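Long-range contacts in uncharacterized conserved (PDB 7O21), which probably trims peptidoglycan as an LD-carboxypeptidase of the YkuD family, editing the cell wall asymmetrically and so generating the curvature of the predatory Bdellovibrio cell: residues D24-S29 with V182-H187; L30-E35 with K189-L194. All blocks are in the same frame, centred on the assembly; numbering follows the deposited sequence.

Contact 1. Residues D24-S29 with V182-H187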
# COMPACT_ATOMS: atom_id res chain seq x y z
N ASP A 24 -27.36 17.73 17.54
CA ASP A 24 -28.14 18.78 16.85
C ASP A 24 -27.30 19.34 15.69
O ASP A 24 -27.81 19.46 14.62
CB ASP A 24 -28.65 19.90 17.76
CG ASP A 24 -29.59 20.89 17.08
OD1 ASP A 24 -29.54 21.01 15.87
OD2 ASP A 24 -30.37 21.57 17.77
N LEU A 25 -26.07 19.74 15.96
CA LEU A 25 -25.22 20.22 14.87
C LEU A 25 -24.45 19.01 14.32
O LEU A 25 -24.37 18.01 14.97
CB LEU A 25 -24.28 21.32 15.34
CG LEU A 25 -24.93 22.53 16.02
CD1 LEU A 25 -23.88 23.46 16.57
CD2 LEU A 25 -25.83 23.28 15.07
N LEU A 26 -23.92 19.18 13.14
CA LEU A 26 -23.22 18.11 12.44
C LEU A 26 -21.90 18.63 11.88
O LEU A 26 -21.79 19.81 11.54
CB LEU A 26 -24.07 17.61 11.27
CG LEU A 26 -25.38 16.88 11.59
CD1 LEU A 26 -26.20 16.70 10.33
CD2 LEU A 26 -25.10 15.55 12.25
N PRO A 27 -20.90 17.77 11.75
CA PRO A 27 -19.59 18.22 11.24
C PRO A 27 -19.66 18.56 9.76
O PRO A 27 -20.04 17.72 8.93
CB PRO A 27 -18.68 17.02 11.50
CG PRO A 27 -19.61 15.85 11.51
CD PRO A 27 -20.90 16.34 12.11
N ALA A 28 -19.24 19.78 9.42
CA ALA A 28 -19.38 20.28 8.05
C ALA A 28 -18.58 19.44 7.05
O ALA A 28 -18.94 19.39 5.87
CB ALA A 28 -18.94 21.74 7.97
N SER A 29 -17.50 18.80 7.50
CA SER A 29 -16.60 18.13 6.57
C SER A 29 -17.01 16.71 6.23
O SER A 29 -16.54 16.18 5.21
CB SER A 29 -15.16 18.15 7.09
OG SER A 29 -14.69 19.50 7.23
N VAL A 182 -22.22 22.60 12.01
CA VAL A 182 -23.23 23.43 11.38
C VAL A 182 -24.62 22.83 11.59
O VAL A 182 -24.77 21.68 12.01
CB VAL A 182 -22.94 23.65 9.88
CG1 VAL A 182 -21.60 24.34 9.72
CG2 VAL A 182 -22.97 22.31 9.14
N SER A 183 -25.64 23.63 11.30
CA SER A 183 -27.00 23.16 11.44
C SER A 183 -27.29 22.04 10.44
O SER A 183 -26.64 21.92 9.40
CB SER A 183 -28.00 24.31 11.20
OG SER A 183 -28.00 24.72 9.85
N LYS A 184 -28.29 21.22 10.77
CA LYS A 184 -28.70 20.16 9.86
C LYS A 184 -29.10 20.73 8.51
O LYS A 184 -28.84 20.12 7.47
CB LYS A 184 -29.86 19.37 10.47
CG LYS A 184 -29.43 18.26 11.39
CD LYS A 184 -30.62 17.65 12.10
CE LYS A 184 -30.19 16.90 13.35
NZ LYS A 184 -30.47 17.67 14.59
N SER A 185 -29.75 21.90 8.51
CA SER A 185 -30.08 22.57 7.25
C SER A 185 -28.84 22.92 6.45
O SER A 185 -28.78 22.67 5.24
CB SER A 185 -30.89 23.84 7.50
OG SER A 185 -31.60 24.20 6.33
N GLU A 186 -27.88 23.57 7.10
CA GLU A 186 -26.64 23.92 6.41
C GLU A 186 -25.91 22.67 5.95
O GLU A 186 -25.37 22.63 4.83
CB GLU A 186 -25.74 24.73 7.35
CG GLU A 186 -24.42 25.16 6.76
CD GLU A 186 -24.58 25.96 5.48
OE1 GLU A 186 -25.65 26.58 5.28
OE2 GLU A 186 -23.62 25.98 4.69
N HIS A 187 -25.89 21.63 6.79
CA HIS A 187 -25.21 20.38 6.43
C HIS A 187 -25.84 19.76 5.19
O HIS A 187 -25.14 19.35 4.26
CB HIS A 187 -25.27 19.39 7.59
CG HIS A 187 -24.29 18.27 7.47
ND1 HIS A 187 -24.59 17.08 6.85
CD2 HIS A 187 -23.00 18.17 7.89
CE1 HIS A 187 -23.53 16.29 6.89
NE2 HIS A 187 -22.55 16.93 7.50
O HOH W 1 -29.47 21.64 13.49
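With CG anti to the backbone N (chi1 -163°), the His-187 ring is carried from the first turn of its helix to Leu-26, whose own CG stands anti to the carbonyl carbon (chi1 -67°). The two side chains cross at about a right angle. Leu-26 covers one face of the imidazole, its CB lying 4.0 Å from the ring centroid in a CH-pi contact and its CD1 set off toward the rim. At the ring edge, NE2 gives a weak, bent hydrogen bond to Pro-27 O; its stronger partner is Leu-30 O, so one N-H is shared, unequally, between two carbonyl oxygens. Leu-26 and Val-182 form an antiparallel hydrogen-bonded pair: Leu-26 N to Val-182 O and Val-182 N to Leu-26 O are each 2.9 Å, the latter nearly straight at 169°. Farther out, the Lys-184 chain runs past Leu-26 CD1 and bends at its end, so that NZ donates a hydrogen bond to Asp-24 O at 3.2 Å. The salt bridge from NZ to Asp-24 OD1 is long, at 3.7 Å. Ser-183 OG accepts from Glu-186 N at 3.0 Å, which caps the helix. The whole is a short two-stranded antiparallel sheet, 26-27 with 181-182, running directly into an N-capped helix, the start of helix 184-206, which packs against the NTF2-like sheet.

Contact 2. Residues L30-E35 with K189-L194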
# COMPACT_ATOMS: atom_id res chain seq x y z
N LEU A 30 -17.86 16.07 7.03
CA LEU A 30 -18.31 14.71 6.74
C LEU A 30 -19.72 14.85 6.18
O LEU A 30 -20.69 15.01 6.93
CB LEU A 30 -18.29 13.85 8.00
CG LEU A 30 -18.91 12.46 7.84
CD1 LEU A 30 -18.20 11.64 6.76
CD2 LEU A 30 -18.87 11.71 9.17
N LEU A 31 -19.83 14.80 4.85
CA LEU A 31 -21.10 15.10 4.21
C LEU A 31 -21.99 13.89 3.96
O LEU A 31 -23.21 14.02 3.98
CB LEU A 31 -20.88 15.89 2.91
CG LEU A 31 -20.34 17.30 3.18
CD1 LEU A 31 -19.96 17.97 1.87
CD2 LEU A 31 -21.36 18.14 3.94
N GLN A 32 -21.41 12.71 3.70
CA GLN A 32 -22.22 11.54 3.40
C GLN A 32 -21.37 10.30 3.61
O GLN A 32 -20.15 10.33 3.40
CB GLN A 32 -22.70 11.57 1.94
CG GLN A 32 -23.87 10.64 1.63
CD GLN A 32 -24.55 11.00 0.33
OE1 GLN A 32 -25.65 11.56 0.32
NE2 GLN A 32 -23.88 10.72 -0.78
N ILE A 33 -22.01 9.20 4.04
CA ILE A 33 -21.37 7.90 4.18
C ILE A 33 -21.93 6.99 3.09
O ILE A 33 -23.11 7.07 2.74
CB ILE A 33 -21.60 7.33 5.60
CG1 ILE A 33 -20.89 8.24 6.61
CG2 ILE A 33 -21.09 5.90 5.73
CD1 ILE A 33 -21.22 7.93 8.07
N SER A 34 -21.07 6.17 2.50
CA SER A 34 -21.52 5.38 1.36
C SER A 34 -22.53 4.33 1.80
O SER A 34 -22.45 3.78 2.91
CB SER A 34 -20.34 4.70 0.66
OG SER A 34 -20.81 3.72 -0.24
N GLU A 35 -23.50 4.05 0.92
CA GLU A 35 -24.46 2.98 1.18
C GLU A 35 -23.88 1.59 0.93
O GLU A 35 -24.52 0.59 1.30
CB GLU A 35 -25.70 3.14 0.29
CG GLU A 35 -25.42 2.83 -1.18
CD GLU A 35 -26.63 3.05 -2.06
OE1 GLU A 35 -27.76 2.74 -1.62
OE2 GLU A 35 -26.48 3.54 -3.20
N LYS A 189 -27.56 21.26 2.90
CA LYS A 189 -27.28 22.11 1.75
C LYS A 189 -25.91 21.79 1.18
O LYS A 189 -25.76 21.60 -0.03
CB LYS A 189 -27.40 23.58 2.15
CG LYS A 189 -27.24 24.56 1.00
CD LYS A 189 -25.82 25.10 0.93
CE LYS A 189 -25.67 26.11 -0.21
NZ LYS A 189 -26.25 25.63 -1.50
N ARG A 190 -24.90 21.71 2.04
CA ARG A 190 -23.55 21.37 1.60
C ARG A 190 -23.51 19.98 0.97
O ARG A 190 -22.84 19.79 -0.05
CB ARG A 190 -22.58 21.46 2.77
CG ARG A 190 -22.47 22.85 3.35
CD ARG A 190 -21.30 22.96 4.29
NE ARG A 190 -21.29 24.26 4.96
CZ ARG A 190 -20.21 24.78 5.53
NH1 ARG A 190 -19.06 24.12 5.53
NH2 ARG A 190 -20.29 25.97 6.12
N ARG A 191 -24.19 19.01 1.58
CA ARG A 191 -24.22 17.67 1.01
C ARG A 191 -24.82 17.69 -0.39
O ARG A 191 -24.27 17.08 -1.32
CB ARG A 191 -24.99 16.72 1.92
CG ARG A 191 -24.97 15.26 1.47
CD ARG A 191 -25.95 14.38 2.25
NE ARG A 191 -27.34 14.84 2.11
CZ ARG A 191 -28.08 14.67 1.02
NH1 ARG A 191 -27.58 14.02 -0.03
NH2 ARG A 191 -29.32 15.13 0.98
N GLN A 192 -25.94 18.39 -0.58
CA GLN A 192 -26.56 18.46 -1.90
C GLN A 192 -25.65 19.16 -2.90
O GLN A 192 -25.59 18.77 -4.07
CB GLN A 192 -27.90 19.19 -1.81
CG GLN A 192 -28.96 18.46 -1.02
CD GLN A 192 -30.23 19.28 -0.88
OE1 GLN A 192 -30.33 20.39 -1.42
NE2 GLN A 192 -31.19 18.76 -0.14
N ASP A 193 -24.95 20.21 -2.46
CA ASP A 193 -24.05 20.92 -3.36
C ASP A 193 -22.99 19.98 -3.91
O ASP A 193 -22.72 19.95 -5.11
CB ASP A 193 -23.38 22.08 -2.61
CG ASP A 193 -24.29 23.27 -2.44
OD1 ASP A 193 -25.37 23.31 -3.07
OD2 ASP A 193 -23.91 24.18 -1.67
N LEU A 194 -22.39 19.18 -3.03
CA LEU A 194 -21.34 18.27 -3.48
C LEU A 194 -21.94 17.09 -4.26
O LEU A 194 -21.33 16.60 -5.22
CB LEU A 194 -20.50 17.80 -2.29
CG LEU A 194 -19.39 18.79 -1.90
CD1 LEU A 194 -18.43 19.03 -3.07
CD2 LEU A 194 -19.96 20.11 -1.40
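Strand 30-32 passes helix 189-194 at an axis separation of 8.0 Å, their N-to-C directions 63° apart, and the backbones come closest at Leu-31 and Arg-191. A classic beta bulge, in which Leu-31 and Gln-32 both face Ile-254 of strand 246-257, in the NTF2-like sheet whose edge strand 30-32 forms, lies at the point of contact, and both residues direct their CB atoms toward the helix. Leu-31 supplies the apolar part by splitting its two methyls: CD2 meets Arg-190 CB at 3.7 Å, and CD1 packs against CG and CD2 of Leu-194, one helical turn on. It crosses both of these side chains at about a right angle. The guanidinium of Arg-190 leads away from the strand to a salt bridge with Glu-186. Arg-191 instead follows the strand, its CG and CD lying alongside Leu-31 O before the chain bends at chi3 (60°). Its NH2 is salt-bridged to Asp-188, which together with Gln-32 limits the rotation of the guanidinium. Gln-32, extended beyond CG, is held at both ends of its amide: NE2 donates to Pro-252 O, while OE1 accepts from Arg-191 NH1 at 3.1 Å, the donor tilted 25° from the carbonyl plane.

Overall arrangement
From the first modelled residue, the chain makes strand 26-27 and then strand 30-32 before strand 42-47 opens the eight-stranded sheet of the YkuD part. About 150 residues later it returns as strand 181-182, where contact 1 closes the first loop, and continues at once into helix 184-206, where contact 2 closes the second. The segments alternate along the sequence, so the two loops cross instead of nesting. Their centres lie 11 Å apart, and Ala-28 CB of contact 1 packs on Arg-190 NH1 of contact 2 at 3.4 Å. Strand 30-32 is an outermost strand of the sheet formed with strands 246-257, 260-270, 275-287 and 290-300, so the N-terminal segment ties the helix to the NTF2-like sheet.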